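Local coordinates for protein ArCE4A (Arthrobacter sp. AW19M34-1, PDB 5LFZ) that probably removes acetyl groups from N-acetylated polysaccharides or oligosaccharides, as a metal-dependent deacetylase of carbohydrate esterase family 4, at residues T30-P35 and I118-Y123; H82-K87 and V101-E106; A164-I169 and A193-V198. All coordinates share one frame; numbering follows the deposited sequence.

In the fold
From the N terminus, the chain passes first through 30-35, at the end of strand 26-32, and meets its partner 118-123 only after a long excursion; contact 1 closes that loop. Within the excursion lies contact 2, a much shorter loop: 82-87 follows strand 78-81, and helix 94-112 returns at 101-106 to pack on it. The two share the nickel ion and its three waters, and Arg120 O probably accepts a hydrogen bond from His82 ND1. Contact 3 follows in series, joining the turn and strand start at 164-169 to 193-198 and closing a loop that holds helix 177-192. It reaches the same parallel sheet as contact 1, where Thr30 and Arg120 pack on Ile169, but stays about 11 Å from contact 2 at the nearest atoms.

Contact 1: residues T30-P35 and I118-Y123; sequences TFDDGP and ILRPPY. With NI (nickel (II) ion), chain B.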
loop_
_atom_site.group_PDB
_atom_site.type_symbol
_atom_site.label_atom_id
_atom_site.label_comp_id
_atom_site.label_asym_id
_atom_site.label_seq_id
_atom_site.Cartn_x
_atom_site.Cartn_y
_atom_site.Cartn_z
ATOM N N THR A 30 -4.009 -2.903 0.426
ATOM C CA THR A 30 -2.916 -2.059 -0.046
ATOM C C THR A 30 -2.811 -2.115 -1.571
ATOM O O THR A 30 -3.108 -3.140 -2.200
ATOM C CB THR A 30 -1.553 -2.443 0.604
ATOM O OG1 THR A 30 -1.110 -3.714 0.121
ATOM C CG2 THR A 30 -1.663 -2.489 2.131
ATOM N N PHE A 31 -2.416 -0.992 -2.159
ATOM C CA PHE A 31 -2.336 -0.857 -3.612
ATOM C C PHE A 31 -0.984 -0.297 -4.023
ATOM O O PHE A 31 -0.599 0.782 -3.568
ATOM C CB PHE A 31 -3.446 0.052 -4.136
ATOM C CG PHE A 31 -4.835 -0.455 -3.864
ATOM C CD1 PHE A 31 -5.450 -1.340 -4.737
ATOM C CD2 PHE A 31 -5.525 -0.047 -2.733
ATOM C CE1 PHE A 31 -6.725 -1.796 -4.487
ATOM C CE2 PHE A 31 -6.799 -0.506 -2.477
ATOM C CZ PHE A 31 -7.399 -1.381 -3.353
ATOM N N ASP A 32 -0.267 -1.021 -4.878
ATOM C CA ASP A 32 1.070 -0.610 -5.315
ATOM C C ASP A 32 1.079 0.021 -6.692
ATOM O O ASP A 32 0.216 -0.283 -7.522
ATOM C CB ASP A 32 2.029 -1.803 -5.375
ATOM C CG ASP A 32 2.501 -2.258 -4.024
ATOM O OD1 ASP A 32 1.969 -1.784 -3.003
ATOM O OD2 ASP A 32 3.406 -3.122 -3.998
ATOM N N ASP A 33 2.090 0.863 -6.919
ATOM C CA ASP A 33 2.561 1.271 -8.255
ATOM C C ASP A 33 1.804 2.453 -8.843
ATOM O O ASP A 33 2.099 2.884 -9.966
ATOM C CB ASP A 33 2.491 0.125 -9.273
ATOM C CG ASP A 33 3.471 -1.007 -9.003
ATOM O OD1 ASP A 33 4.172 -1.009 -7.977
ATOM O OD2 ASP A 33 3.510 -1.928 -9.840
ATOM N N GLY A 34 0.814 2.959 -8.119
ATOM C CA GLY A 34 0.109 4.154 -8.538
ATOM C C GLY A 34 0.865 5.403 -8.128
ATOM O O GLY A 34 2.016 5.322 -7.696
ATOM N N PRO A 35 0.233 6.571 -8.270
ATOM C CA PRO A 35 -1.101 6.774 -8.851
ATOM C C PRO A 35 -1.113 6.632 -10.374
ATOM O O PRO A 35 -0.071 6.695 -11.034
ATOM C CB PRO A 35 -1.445 8.201 -8.432
ATOM C CG PRO A 35 -0.112 8.868 -8.281
ATOM C CD PRO A 35 0.827 7.827 -7.773
ATOM N N ILE A 118 5.953 4.772 6.008
ATOM C CA ILE A 118 6.210 3.377 5.678
ATOM C C ILE A 118 6.712 3.274 4.241
ATOM O O ILE A 118 6.424 4.145 3.416
ATOM C CB ILE A 118 4.936 2.510 5.833
ATOM C CG1 ILE A 118 3.795 3.102 4.996
ATOM C CG2 ILE A 118 4.516 2.425 7.293
ATOM C CD1 ILE A 118 2.468 2.360 5.145
ATOM N N LEU A 119 7.454 2.213 3.940
ATOM C CA LEU A 119 7.952 1.982 2.586
ATOM C C LEU A 119 7.790 0.510 2.243
ATOM O O LEU A 119 8.017 -0.355 3.084
ATOM C CB LEU A 119 9.424 2.407 2.458
ATOM C CG LEU A 119 10.116 2.261 1.090
ATOM C CD1 LEU A 119 11.152 3.367 0.894
ATOM C CD2 LEU A 119 10.765 0.889 0.905
ATOM N N ARG A 120 7.390 0.233 1.008
ATOM C CA ARG A 120 7.318 -1.138 0.508
ATOM C C ARG A 120 8.350 -1.288 -0.599
ATOM O O ARG A 120 8.341 -0.526 -1.562
ATOM C CB ARG A 120 5.920 -1.466 -0.003
ATOM C CG ARG A 120 5.830 -2.818 -0.675
ATOM C CD ARG A 120 4.394 -3.174 -0.985
ATOM N NE ARG A 120 3.657 -3.640 0.187
ATOM C CZ ARG A 120 2.329 -3.703 0.234
ATOM N NH1 ARG A 120 1.625 -3.311 -0.821
ATOM N NH2 ARG A 120 1.705 -4.147 1.321
ATOM N N PRO A 121 9.274 -2.240 -0.448
ATOM C CA PRO A 121 10.316 -2.376 -1.467
ATOM C C PRO A 121 9.766 -3.051 -2.717
ATOM O O PRO A 121 9.043 -4.037 -2.596
ATOM C CB PRO A 121 11.365 -3.251 -0.781
ATOM C CG PRO A 121 10.578 -4.083 0.180
ATOM C CD PRO A 121 9.444 -3.196 0.660
ATOM N N PRO A 122 10.091 -2.513 -3.900
ATOM C CA PRO A 122 9.681 -3.133 -5.168
ATOM C C PRO A 122 10.014 -4.619 -5.229
ATOM O O PRO A 122 11.105 -5.022 -4.822
ATOM C CB PRO A 122 10.482 -2.346 -6.205
ATOM C CG PRO A 122 10.600 -0.989 -5.601
ATOM C CD PRO A 122 10.779 -1.230 -4.118
ATOM N N TYR A 123 9.058 -5.414 -5.708
ATOM C CA TYR A 123 9.215 -6.861 -5.871
ATOM C C TYR A 123 9.404 -7.575 -4.536
ATOM O O TYR A 123 9.691 -8.770 -4.507
ATOM C CB TYR A 123 10.389 -7.178 -6.812
ATOM C CG TYR A 123 10.384 -6.323 -8.061
ATOM C CD1 TYR A 123 9.475 -6.560 -9.084
ATOM C CD2 TYR A 123 11.278 -5.272 -8.210
ATOM C CE1 TYR A 123 9.457 -5.772 -10.222
ATOM C CE2 TYR A 123 11.267 -4.477 -9.343
ATOM C CZ TYR A 123 10.357 -4.731 -10.346
ATOM O OH TYR A 123 10.350 -3.939 -11.475
HETATM NI NI NI B . 5.428 -2.508 -7.325
HETATM O O HOH W 1 4.411 -3.856 -6.370
HETATM O O HOH W 2 4.862 -3.786 -8.882
HETATM O O HOH W 3 6.606 -4.132 -6.564
#
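Arg120 turns both of its terminal nitrogens to one oxygen, the hydroxyl of Thr30: Arg120 NH1 reaches Thr30 OG1 at 2.9 Å and NH2 reaches it at 3.1 Å, with OG1 lying practically in the guanidinium plane. A threonine suits this place because its small hydroxyl can take both N-H groups and still hydrogen-bond Ile170 O. Arg120 NH1 also forms a salt bridge with Asp32 OD1 (2.7 Å). That oxygen is met on its syn side, 29° out of the carboxylate plane. The carboxylate and guanidinium planes are themselves twisted 49° apart. The arginine chain starts out extended and bends at chi3 (-78°), which turns the guanidinium onto strand 26-32; Val139 O and Leu140 O hold NE and NH2 from elsewhere. The sequences TFDDGP and RPPY are two signature motifs of the NodB homology domain, meeting here beside the metal. Asp33 OD1 binds nickel at 2.1 Å, with His82 and His86 completing the protein ligands. Waters fill the other three positions: Asp32 OD2 accepts from water 1 at 2.7 Å, Asp33 OD2 accepts from water 2, and Tyr123 N donates to water 3 at 2.9 Å.

Contact 2: residues H82-K87 and V101-E106; sequences HTFDHK and VQWTDE. With NI (nickel (II) ion), chain B.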
loop_
_atom_site.group_PDB
_atom_site.type_symbol
_atom_site.label_atom_id
_atom_site.label_comp_id
_atom_site.label_asym_id
_atom_site.label_seq_id
_atom_site.Cartn_x
_atom_site.Cartn_y
_atom_site.Cartn_z
ATOM N N HIS A 82 6.856 3.636 -2.478
ATOM C CA HIS A 82 7.213 2.444 -3.243
ATOM C C HIS A 82 8.500 2.687 -4.037
ATOM O O HIS A 82 8.744 2.020 -5.042
ATOM C CB HIS A 82 6.059 2.058 -4.186
ATOM C CG HIS A 82 6.069 0.626 -4.635
ATOM N ND1 HIS A 82 6.550 -0.410 -3.862
ATOM C CD2 HIS A 82 5.611 0.059 -5.775
ATOM C CE1 HIS A 82 6.401 -1.550 -4.512
ATOM N NE2 HIS A 82 5.832 -1.295 -5.680
ATOM N N THR A 83 9.320 3.625 -3.543
ATOM C CA THR A 83 10.501 4.203 -4.229
ATOM C C THR A 83 10.096 5.050 -5.440
ATOM O O THR A 83 8.909 5.256 -5.700
ATOM C CB THR A 83 11.541 3.141 -4.681
ATOM O OG1 THR A 83 11.093 2.457 -5.862
ATOM C CG2 THR A 83 11.826 2.141 -3.563
ATOM N N PHE A 84 11.086 5.573 -6.159
ATOM C CA PHE A 84 10.808 6.577 -7.179
ATOM C C PHE A 84 10.497 5.960 -8.531
ATOM O O PHE A 84 9.493 6.296 -9.148
ATOM C CB PHE A 84 11.976 7.558 -7.324
ATOM C CG PHE A 84 11.628 8.776 -8.125
ATOM C CD1 PHE A 84 11.960 8.858 -9.467
ATOM C CD2 PHE A 84 10.938 9.827 -7.543
ATOM C CE1 PHE A 84 11.629 9.978 -10.210
ATOM C CE2 PHE A 84 10.602 10.951 -8.278
ATOM C CZ PHE A 84 10.947 11.024 -9.615
ATOM N N ASP A 85 11.359 5.067 -8.999
ATOM C CA ASP A 85 11.168 4.486 -10.326
ATOM C C ASP A 85 11.123 2.957 -10.304
ATOM O O ASP A 85 11.457 2.305 -11.295
ATOM C CB ASP A 85 12.271 4.969 -11.262
ATOM C CG ASP A 85 13.626 4.906 -10.619
ATOM O OD1 ASP A 85 13.885 3.905 -9.924
ATOM O OD2 ASP A 85 14.424 5.856 -10.790
ATOM N N HIS A 86 10.715 2.405 -9.165
ATOM C CA HIS A 86 10.410 0.976 -9.013
ATOM C C HIS A 86 11.601 0.062 -9.277
ATOM O O HIS A 86 11.459 -1.004 -9.877
ATOM C CB HIS A 86 9.243 0.566 -9.925
ATOM C CG HIS A 86 8.473 -0.616 -9.419
ATOM N ND1 HIS A 86 8.835 -1.917 -9.696
ATOM C CD2 HIS A 86 7.368 -0.693 -8.637
ATOM C CE1 HIS A 86 7.985 -2.743 -9.112
ATOM N NE2 HIS A 86 7.083 -2.025 -8.467
ATOM N N LYS A 87 12.774 0.469 -8.819
ATOM C CA LYS A 87 13.945 -0.389 -8.928
ATOM C C LYS A 87 14.073 -1.282 -7.691
ATOM O O LYS A 87 13.761 -0.869 -6.574
ATOM C CB LYS A 87 15.213 0.450 -9.128
ATOM C CG LYS A 87 15.262 1.156 -10.477
ATOM C CD LYS A 87 16.441 2.106 -10.602
ATOM C CE LYS A 87 16.367 2.870 -11.921
ATOM N NZ LYS A 87 17.523 3.785 -12.136
ATOM N N VAL A 101 14.590 6.819 -2.010
ATOM C CA VAL A 101 13.834 7.260 -0.844
ATOM C C VAL A 101 13.541 8.762 -0.905
ATOM O O VAL A 101 12.385 9.193 -0.843
ATOM C CB VAL A 101 14.591 6.942 0.463
ATOM C CG1 VAL A 101 13.924 7.623 1.651
ATOM C CG2 VAL A 101 14.679 5.430 0.673
ATOM N N GLN A 102 14.598 9.555 -1.034
ATOM C CA GLN A 102 14.477 11.005 -0.930
ATOM C C GLN A 102 13.712 11.644 -2.080
ATOM O O GLN A 102 12.969 12.599 -1.864
ATOM C CB GLN A 102 15.858 11.638 -0.822
ATOM C CG GLN A 102 16.582 11.269 0.451
ATOM C CD GLN A 102 17.948 11.895 0.530
ATOM O OE1 GLN A 102 18.264 12.815 -0.226
ATOM N NE2 GLN A 102 18.776 11.402 1.445
ATOM N N TRP A 103 13.876 11.127 -3.295
ATOM C CA TRP A 103 13.136 11.679 -4.429
ATOM C C TRP A 103 11.644 11.410 -4.286
ATOM O O TRP A 103 10.822 12.225 -4.694
ATOM C CB TRP A 103 13.629 11.102 -5.757
ATOM C CG TRP A 103 15.023 11.480 -6.119
ATOM C CD1 TRP A 103 15.797 12.437 -5.531
ATOM C CD2 TRP A 103 15.818 10.905 -7.160
ATOM N NE1 TRP A 103 17.027 12.493 -6.144
ATOM C CE2 TRP A 103 17.065 11.562 -7.148
ATOM C CE3 TRP A 103 15.597 9.896 -8.103
ATOM C CZ2 TRP A 103 18.084 11.244 -8.041
ATOM C CZ3 TRP A 103 16.612 9.582 -8.989
ATOM C CH2 TRP A 103 17.838 10.254 -8.952
ATOM N N THR A 104 11.300 10.271 -3.699
ATOM C CA THR A 104 9.898 9.905 -3.532
ATOM C C THR A 104 9.271 10.761 -2.445
ATOM O O THR A 104 8.148 11.253 -2.599
ATOM C CB THR A 104 9.736 8.413 -3.189
ATOM O OG1 THR A 104 10.387 7.631 -4.195
ATOM C CG2 THR A 104 8.252 8.019 -3.121
ATOM N N ASP A 105 10.010 10.954 -1.357
ATOM C CA ASP A 105 9.541 11.790 -0.254
ATOM C C ASP A 105 9.271 13.212 -0.722
ATOM O O ASP A 105 8.276 13.819 -0.324
ATOM C CB ASP A 105 10.552 11.812 0.895
ATOM C CG ASP A 105 10.558 10.522 1.697
ATOM O OD1 ASP A 105 9.633 9.708 1.510
ATOM O OD2 ASP A 105 11.471 10.339 2.535
ATOM N N GLU A 106 10.155 13.748 -1.557
ATOM C CA GLU A 106 9.984 15.119 -2.025
ATOM C C GLU A 106 8.715 15.222 -2.856
ATOM O O GLU A 106 7.953 16.180 -2.731
ATOM C CB GLU A 106 11.182 15.587 -2.848
ATOM C CG GLU A 106 11.009 16.996 -3.394
ATOM C CD GLU A 106 11.830 17.261 -4.643
ATOM O OE1 GLU A 106 12.173 16.301 -5.365
ATOM O OE2 GLU A 106 12.142 18.439 -4.899
HETATM NI NI NI B . 5.428 -2.508 -7.325
HETATM O O HOH W 1 4.411 -3.856 -6.370
HETATM O O HOH W 3 6.606 -4.132 -6.564
HETATM O O HOH W 2 4.862 -3.786 -8.882
#
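Phe84 lays its ring against the start of the Trp103 side chain, with Phe84 CD2 3.5 Å from Trp103 CB, while the six-membered part of the indole turns an edge to the phenyl face. This is a T-shaped pair, with ring centroids 5.7 Å apart and planes at 80°; the indole atom over the face is Trp103 CE3, 4.0 Å from Phe84 CD1. A trans first torsion (chi1 -167°) swings the Phe84 ring out to the helix, and Phe84 CB rests 3.5 Å from Thr104 OG1. Threonine fits at this close approach because it is compact and its hydroxyl turns back to Glu100 O within the helix. With an alanine at Phe84, the Trp103 edge is likely to lose the aromatic face it points at, and a gap to open between loop and helix. The tight part of the contact is thus Phe84 wedged against Trp103 CB and Thr104, with the backbone N-H groups of Phe84 and Asp85 both taken by Glu100 OE1. By contrast, the rim is loose: the Trp103 indole is exposed to solvent, although it also stacks on His99. HTFDH is the H(S/T)xxH metal-binding motif of the family, and this bend brings His82 NE2 and His86 NE2 each to 2.1 Å from nickel. The loop leaves strand 78-81 bonded through its backbone to the end of strand 54-57 (His82 with Val57) and to the start of helix 59-62 (Thr83 with Gly59, Phe84 with Lys60), and Phe84 also packs on helix 94-112.

Contact 3: residues A164-I169 and A193-V198; sequences AKPGSI and AGYTLV
Tyr195 makes this contact with the far end of its ring, bringing CE1 and OH up to the backbone of 164-166. Tyr195 OH comes within 3.2 Å of Ala164 O and 3.6 Å of Lys165 CA, and Tyr195 CE1 lies 3.8 Å from Pro166 N, which sits at the ring edge near its plane. Pro166 CD adds a looser apolar touch to the same Tyr195 CE1 at 4.1 Å. With CG beside the backbone N (chi1 -62°), the tyrosine ring projects toward the turn from the residue just before strand 196-197; it also touches Leu190 and Val27. Ala164, buried just past helix 153-163, has a methyl small enough to let the phenol end come close. The two segments and the chain between them form a beta-alpha-beta unit of the NodB homology fold: strand 168-173, helix 177-192, then strand 196-197, both strands running parallel to 26-32. Farther out, the backbone facing Tyr195 is shaped by a type II turn from Lys165 to Ser168, closed by Ser168 N to Lys165 O at 3.0 Å. Proline suits its second position, and Gly167 the third, where phi is positive. Ser168 OG accepts from Lys165 N at 2.9 Å and also bonds Asp142. On the tyrosine's own side, Gly194 ends helix 177-192 in a Schellman motif, its positive phi again suiting glycine, and so redirects the chain into strand 196-197.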
loop_
_atom_site.group_PDB
_atom_site.type_symbol
_atom_site.label_atom_id
_atom_site.label_comp_id
_atom_site.label_asym_id
_atom_site.label_seq_id
_atom_site.Cartn_x
_atom_site.Cartn_y
_atom_site.Cartn_z
ATOM N N ALA A 164 -7.059 -14.201 3.231
ATOM C CA ALA A 164 -6.983 -13.212 4.302
ATOM C C ALA A 164 -7.286 -13.857 5.641
ATOM O O ALA A 164 -8.094 -14.782 5.735
ATOM C CB ALA A 164 -7.942 -12.055 4.049
ATOM N N LYS A 165 -6.615 -13.356 6.670
ATOM C CA LYS A 165 -6.832 -13.782 8.040
ATOM C C LYS A 165 -6.703 -12.535 8.912
ATOM O O LYS A 165 -6.292 -11.485 8.419
ATOM C CB LYS A 165 -5.830 -14.872 8.428
ATOM C CG LYS A 165 -4.405 -14.390 8.615
ATOM C CD LYS A 165 -3.426 -15.556 8.567
ATOM C CE LYS A 165 -2.286 -15.370 9.559
ATOM N NZ LYS A 165 -2.772 -15.331 10.972
ATOM N N PRO A 166 -7.085 -12.624 10.197
ATOM C CA PRO A 166 -6.897 -11.443 11.045
ATOM C C PRO A 166 -5.441 -10.981 11.054
ATOM O O PRO A 166 -4.544 -11.797 11.271
ATOM C CB PRO A 166 -7.330 -11.936 12.427
ATOM C CG PRO A 166 -8.277 -13.045 12.146
ATOM C CD PRO A 166 -7.792 -13.708 10.903
ATOM N N GLY A 167 -5.217 -9.694 10.795
ATOM C CA GLY A 167 -3.875 -9.141 10.776
ATOM C C GLY A 167 -3.238 -9.110 9.397
ATOM O O GLY A 167 -2.104 -8.661 9.241
ATOM N N SER A 168 -3.968 -9.580 8.389
ATOM C CA SER A 168 -3.424 -9.676 7.034
ATOM C C SER A 168 -3.220 -8.346 6.315
ATOM O O SER A 168 -3.915 -7.358 6.560
ATOM C CB SER A 168 -4.323 -10.561 6.167
ATOM O OG SER A 168 -4.050 -11.931 6.381
ATOM N N ILE A 169 -2.252 -8.359 5.406
ATOM C CA ILE A 169 -1.980 -7.256 4.502
ATOM C C ILE A 169 -2.154 -7.761 3.075
ATOM O O ILE A 169 -1.417 -8.640 2.632
ATOM C CB ILE A 169 -0.560 -6.699 4.687
ATOM C CG1 ILE A 169 -0.374 -6.168 6.114
ATOM C CG2 ILE A 169 -0.269 -5.624 3.648
ATOM C CD1 ILE A 169 1.047 -5.727 6.422
ATOM N N ALA A 193 -17.291 -11.246 5.672
ATOM C CA ALA A 193 -16.476 -12.277 6.299
ATOM C C ALA A 193 -16.036 -11.880 7.713
ATOM O O ALA A 193 -15.329 -12.637 8.387
ATOM C CB ALA A 193 -15.263 -12.582 5.435
ATOM N N GLY A 194 -16.453 -10.694 8.154
ATOM C CA GLY A 194 -16.255 -10.261 9.530
ATOM C C GLY A 194 -15.051 -9.371 9.784
ATOM O O GLY A 194 -14.712 -9.092 10.936
ATOM N N TYR A 195 -14.410 -8.912 8.715
ATOM C CA TYR A 195 -13.213 -8.086 8.849
ATOM C C TYR A 195 -13.509 -6.600 8.907
ATOM O O TYR A 195 -14.498 -6.117 8.349
ATOM C CB TYR A 195 -12.251 -8.358 7.691
ATOM C CG TYR A 195 -11.757 -9.777 7.665
ATOM C CD1 TYR A 195 -10.878 -10.240 8.631
ATOM C CD2 TYR A 195 -12.176 -10.659 6.684
ATOM C CE1 TYR A 195 -10.424 -11.548 8.616
ATOM C CE2 TYR A 195 -11.731 -11.964 6.660
ATOM C CZ TYR A 195 -10.860 -12.406 7.628
ATOM O OH TYR A 195 -10.424 -13.712 7.601
ATOM N N THR A 196 -12.629 -5.881 9.596
ATOM C CA THR A 196 -12.634 -4.429 9.621
ATOM C C THR A 196 -11.437 -3.968 8.805
ATOM O O THR A 196 -10.333 -4.466 8.994
ATOM C CB THR A 196 -12.564 -3.886 11.053
ATOM O OG1 THR A 196 -13.766 -4.238 11.752
ATOM C CG2 THR A 196 -12.398 -2.364 11.061
ATOM N N LEU A 197 -11.668 -3.049 7.874
ATOM C CA LEU A 197 -10.623 -2.650 6.937
ATOM C C LEU A 197 -9.942 -1.399 7.468
ATOM O O LEU A 197 -10.606 -0.421 7.812
ATOM C CB LEU A 197 -11.210 -2.422 5.547
ATOM C CG LEU A 197 -12.060 -3.600 5.047
ATOM C CD1 LEU A 197 -12.646 -3.344 3.674
ATOM C CD2 LEU A 197 -11.244 -4.865 5.018
ATOM N N VAL A 198 -8.615 -1.442 7.552
ATOM C CA VAL A 198 -7.850 -0.378 8.205
ATOM C C VAL A 198 -6.631 0.026 7.386
ATOM O O VAL A 198 -6.235 -0.681 6.468
ATOM C CB VAL A 198 -7.361 -0.804 9.612
ATOM C CG1 VAL A 198 -8.532 -1.126 10.532
ATOM C CG2 VAL A 198 -6.392 -1.984 9.515
#